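Local atomic coordinates of aminopeptidase N (Francisella tularensis subsp. tularensis, PDB entry 5DLL), a protein that acts as a zinc-dependent M1-family aminopeptidase, releasing N-terminal amino acids from peptides, and is probably involved in degrading intracellular peptides. Residues 109-112 with 113-116; 562-565 with 566-569. All coordinates share one frame; numbering follows the deposited sequence.

Interaction 1 and interaction 2 are two local turns in which an asparagine side chain accepts a backbone N-H, weakly in interaction 1 and as a helix N-cap in interaction 2. Residues 109-116 run from the end of strand 101-110 of the N-terminal domain into a beta turn at the surface; residues 562-569 pass from one helix to the next in the C-terminal helical domain and are largely buried. The two lie on opposite sides of the chain's centre, with their own centres 56 Å apart and their nearest atoms about 41 Å apart, so they do not touch. Neither belongs to the zinc site of His309, His313 and Glu332. The side chain of Pro112 is about 13 Å from a bound sodium ion.

Interaction 1. Residues 109-112 with 113-116; sequences EINP and SANT
A type I beta turn from Pro112 to Asn115 carries the chain away from the end of strand 101-110, and Asn111, the residue just before the turn, lays its side chain against Ser113 and Ala114. The turn is closed by the backbone bond from Asn115 N to Pro112 O, 3.2 Å long. Asn111 adds a second, looser grip. Its CG is anti to the backbone N (chi1 -161°), which turns a face of the amide to Ala114, whose methyl carbon CB stands over Asn111 CG at 3.6 Å. Ala114 N gives two weak, bent bonds, to Asn111 O and Asn111 OD1, each 3.4 Å. Beyond the oxygen end of the amide, Ser113 CB lies 3.5 Å from Asn111 OD1, on the same side of the plane as the methyl. The side chain of Asn115 leads away from the turn, its ND2 bonded to the carbonyl oxygens of Glu119 and Leu121 and its OD1 to Ser117 OG, while Pro112 packs on Thr42 of strand 42-52. The whole is a surface beta turn at a strand end, the exit from a beta sheet of the M1 N-terminal domain.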
loop_
_atom_site.group_PDB
_atom_site.type_symbol
_atom_site.label_atom_id
_atom_site.label_comp_id
_atom_site.label_asym_id
_atom_site.label_seq_id
_atom_site.Cartn_x
_atom_site.Cartn_y
_atom_site.Cartn_z
ATOM N N GLU A 109 32.048 -4.559 18.763
ATOM C CA GLU A 109 31.799 -5.954 18.380
ATOM C C GLU A 109 30.322 -6.308 18.560
ATOM O O GLU A 109 29.690 -5.881 19.522
ATOM C CB GLU A 109 32.670 -6.892 19.215
ATOM C CG GLU A 109 32.580 -8.361 18.828
ATOM C CD GLU A 109 33.329 -9.248 19.799
ATOM O OE1 GLU A 109 34.563 -9.087 19.915
ATOM O OE2 GLU A 109 32.684 -10.100 20.450
ATOM N N ILE A 110 29.785 -7.098 17.636
ATOM C CA ILE A 110 28.368 -7.468 17.649
ATOM C C ILE A 110 28.154 -8.901 17.171
ATOM O O ILE A 110 29.009 -9.483 16.505
ATOM C CB ILE A 110 27.524 -6.523 16.766
ATOM C CG1 ILE A 110 28.061 -6.500 15.329
ATOM C CG2 ILE A 110 27.513 -5.117 17.352
ATOM C CD1 ILE A 110 27.240 -5.660 14.375
ATOM N N ASN A 111 26.991 -9.449 17.508
ATOM C CA ASN A 111 26.674 -10.847 17.251
ATOM C C ASN A 111 25.435 -10.957 16.359
ATOM O O ASN A 111 24.306 -10.932 16.856
ATOM C CB ASN A 111 26.458 -11.571 18.583
ATOM C CG ASN A 111 26.586 -13.079 18.467
ATOM O OD1 ASN A 111 26.492 -13.653 17.379
ATOM N ND2 ASN A 111 26.798 -13.732 19.604
ATOM N N PRO A 112 25.647 -11.043 15.032
ATOM C CA PRO A 112 24.554 -11.227 14.075
ATOM C C PRO A 112 23.831 -12.558 14.241
ATOM O O PRO A 112 22.606 -12.615 14.109
ATOM C CB PRO A 112 25.262 -11.172 12.717
ATOM C CG PRO A 112 26.501 -10.392 12.970
ATOM C CD PRO A 112 26.925 -10.778 14.348
ATOM N N SER A 113 24.587 -13.611 14.537
ATOM C CA SER A 113 24.024 -14.940 14.732
ATOM C C SER A 113 22.971 -14.951 15.835
ATOM O O SER A 113 22.006 -15.719 15.765
ATOM C CB SER A 113 25.134 -15.927 15.072
ATOM O OG SER A 113 24.618 -17.232 15.231
ATOM N N ALA A 114 23.167 -14.092 16.840
ATOM C CA ALA A 114 22.297 -14.015 18.018
ATOM C C ALA A 114 21.143 -13.018 17.896
ATOM O O ALA A 114 20.232 -13.031 18.722
ATOM C CB ALA A 114 23.130 -13.678 19.242
ATOM N N ASN A 115 21.188 -12.152 16.885
ATOM C CA ASN A 115 20.150 -11.142 16.675
ATOM C C ASN A 115 18.886 -11.740 16.055
ATOM O O ASN A 115 18.889 -12.162 14.893
ATOM C CB ASN A 115 20.684 -10.016 15.783
ATOM C CG ASN A 115 19.698 -8.866 15.616
ATOM O OD1 ASN A 115 18.517 -8.969 15.962
ATOM N ND2 ASN A 115 20.185 -7.762 15.080
ATOM N N THR A 116 17.812 -11.758 16.841
ATOM C CA THR A 116 16.501 -12.213 16.383
ATOM C C THR A 116 15.471 -11.072 16.364
ATOM O O THR A 116 14.275 -11.315 16.180
ATOM C CB THR A 116 15.980 -13.358 17.277
ATOM O OG1 THR A 116 15.957 -12.924 18.641
ATOM C CG2 THR A 116 16.869 -14.596 17.153
#

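Interaction 2. Residues 562-565 with 566-569; sequences DNNA and FNRW
Asn564 and Ala565 open helix 565-581 with backbone bonds four residues apart: Arg568 N to Asn564 O at 3.2 Å, and Trp569 N to Ala565 O, also 3.2 Å. Asn564 is the N-cap. With chi1 at -169° its side chain turns CG away from its own N, bringing OD1 round to the first turn, where it takes the N-H of Asn567, with Asn567 N 3.0 Å from Asn564 OD1 and above the amide plane. The same oxygen sits 3.5 Å from Phe566 CB, and the amide and the phenyl ring run side by side with their planes 53° apart. Two residues earlier, Asp562 OD1 accepts from Asn564 N at 2.9 Å, met from above the carboxylate plane; this is an Asx turn, which ends at the N-H of the capping residue. The other carboxylate oxygen, Asp562 OD2, lies 3.4 Å from Asn567 CB, with Ser535 OG bonded both to it and to Asn567 ND2, and Arg538 forms a salt bridge with Asp562 OD1. Arg568 folds back along the start of the helix, its CD 3.2 Å from Asp562 O; a bend at chi3 (81°) turns the guanidinium end toward the preceding helix, where NE bonds to Val559 O. Within the helix, Trp569 CE3 rests over one face of the Phe566 ring, offset toward its rim, while the indole also packs on helix 349-369. An Asx turn running into an asparagine N-cap thus joins consecutive helices, 552-561 and 565-581, at the start of the all-helical C-terminal domain of M1 aminopeptidases.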
loop_
_atom_site.group_PDB
_atom_site.type_symbol
_atom_site.label_atom_id
_atom_site.label_comp_id
_atom_site.label_asym_id
_atom_site.label_seq_id
_atom_site.Cartn_x
_atom_site.Cartn_y
_atom_site.Cartn_z
ATOM N N ASP A 562 -21.377 12.055 -18.806
ATOM C CA ASP A 562 -20.251 12.702 -18.111
ATOM C C ASP A 562 -18.898 12.293 -18.707
ATOM O O ASP A 562 -18.646 11.110 -18.939
ATOM C CB ASP A 562 -20.288 12.362 -16.612
ATOM C CG ASP A 562 -19.311 13.199 -15.773
ATOM O OD1 ASP A 562 -18.464 13.928 -16.334
ATOM O OD2 ASP A 562 -19.393 13.119 -14.529
ATOM N N ASN A 563 -18.038 13.285 -18.953
ATOM C CA ASN A 563 -16.664 13.039 -19.400
ATOM C C ASN A 563 -15.876 12.220 -18.382
ATOM O O ASN A 563 -15.129 11.314 -18.757
ATOM C CB ASN A 563 -15.921 14.360 -19.648
ATOM C CG ASN A 563 -16.302 15.020 -20.966
ATOM O OD1 ASN A 563 -16.532 14.348 -21.973
ATOM N ND2 ASN A 563 -16.342 16.347 -20.970
ATOM N N ASN A 564 -16.051 12.551 -17.103
ATOM C CA ASN A 564 -15.282 11.945 -16.010
ATOM C C ASN A 564 -15.614 10.470 -15.781
ATOM O O ASN A 564 -16.667 10.141 -15.238
ATOM C CB ASN A 564 -15.504 12.725 -14.709
ATOM C CG ASN A 564 -14.547 12.313 -13.609
ATOM O OD1 ASN A 564 -14.962 11.862 -12.542
ATOM N ND2 ASN A 564 -13.256 12.470 -13.863
ATOM N N ALA A 565 -14.697 9.595 -16.190
ATOM C CA ALA A 565 -14.853 8.145 -16.024
ATOM C C ALA A 565 -15.157 7.728 -14.581
ATOM O O ALA A 565 -15.955 6.819 -14.349
ATOM C CB ALA A 565 -13.603 7.423 -16.518
ATOM N N PHE A 566 -14.515 8.383 -13.617
ATOM C CA PHE A 566 -14.710 8.038 -12.215
ATOM C C PHE A 566 -16.159 8.270 -11.797
ATOM O O PHE A 566 -16.812 7.356 -11.297
ATOM C CB PHE A 566 -13.761 8.839 -11.320
ATOM C CG PHE A 566 -13.929 8.557 -9.851
ATOM C CD1 PHE A 566 -13.269 7.486 -9.256
ATOM C CD2 PHE A 566 -14.749 9.361 -9.063
ATOM C CE1 PHE A 566 -13.425 7.221 -7.907
ATOM C CE2 PHE A 566 -14.906 9.101 -7.713
ATOM C CZ PHE A 566 -14.245 8.028 -7.134
ATOM N N ASN A 567 -16.659 9.487 -12.012
ATOM C CA ASN A 567 -18.025 9.830 -11.610
ATOM C C ASN A 567 -19.083 8.981 -12.308
ATOM O O ASN A 567 -20.195 8.842 -11.796
ATOM C CB ASN A 567 -18.320 11.323 -11.827
ATOM C CG ASN A 567 -18.029 12.172 -10.595
ATOM O OD1 ASN A 567 -17.611 11.671 -9.549
ATOM N ND2 ASN A 567 -18.263 13.472 -10.716
ATOM N N ARG A 568 -18.743 8.424 -13.470
ATOM C CA ARG A 568 -19.626 7.477 -14.154
ATOM C C ARG A 568 -19.739 6.179 -13.356
ATOM O O ARG A 568 -20.840 5.710 -13.081
ATOM C CB ARG A 568 -19.135 7.192 -15.578
ATOM C CG ARG A 568 -19.259 8.378 -16.524
ATOM C CD ARG A 568 -18.728 8.064 -17.916
ATOM N NE ARG A 568 -19.694 7.322 -18.730
ATOM C CZ ARG A 568 -19.617 7.157 -20.052
ATOM N NH1 ARG A 568 -18.615 7.685 -20.751
ATOM N NH2 ARG A 568 -20.552 6.461 -20.685
ATOM N N TRP A 569 -18.596 5.612 -12.988
ATOM C CA TRP A 569 -18.549 4.452 -12.088
ATOM C C TRP A 569 -19.197 4.783 -10.736
ATOM O O TRP A 569 -20.015 4.019 -10.230
ATOM C CB TRP A 569 -17.095 3.981 -11.904
ATOM C CG TRP A 569 -16.856 3.052 -10.745
ATOM C CD1 TRP A 569 -16.894 1.686 -10.762
ATOM C CD2 TRP A 569 -16.513 3.426 -9.404
ATOM N NE1 TRP A 569 -16.609 1.188 -9.510
ATOM C CE2 TRP A 569 -16.371 2.236 -8.659
ATOM C CE3 TRP A 569 -16.319 4.653 -8.757
ATOM C CZ2 TRP A 569 -16.049 2.238 -7.303
ATOM C CZ3 TRP A 569 -15.999 4.654 -7.412
ATOM C CH2 TRP A 569 -15.868 3.457 -6.698
#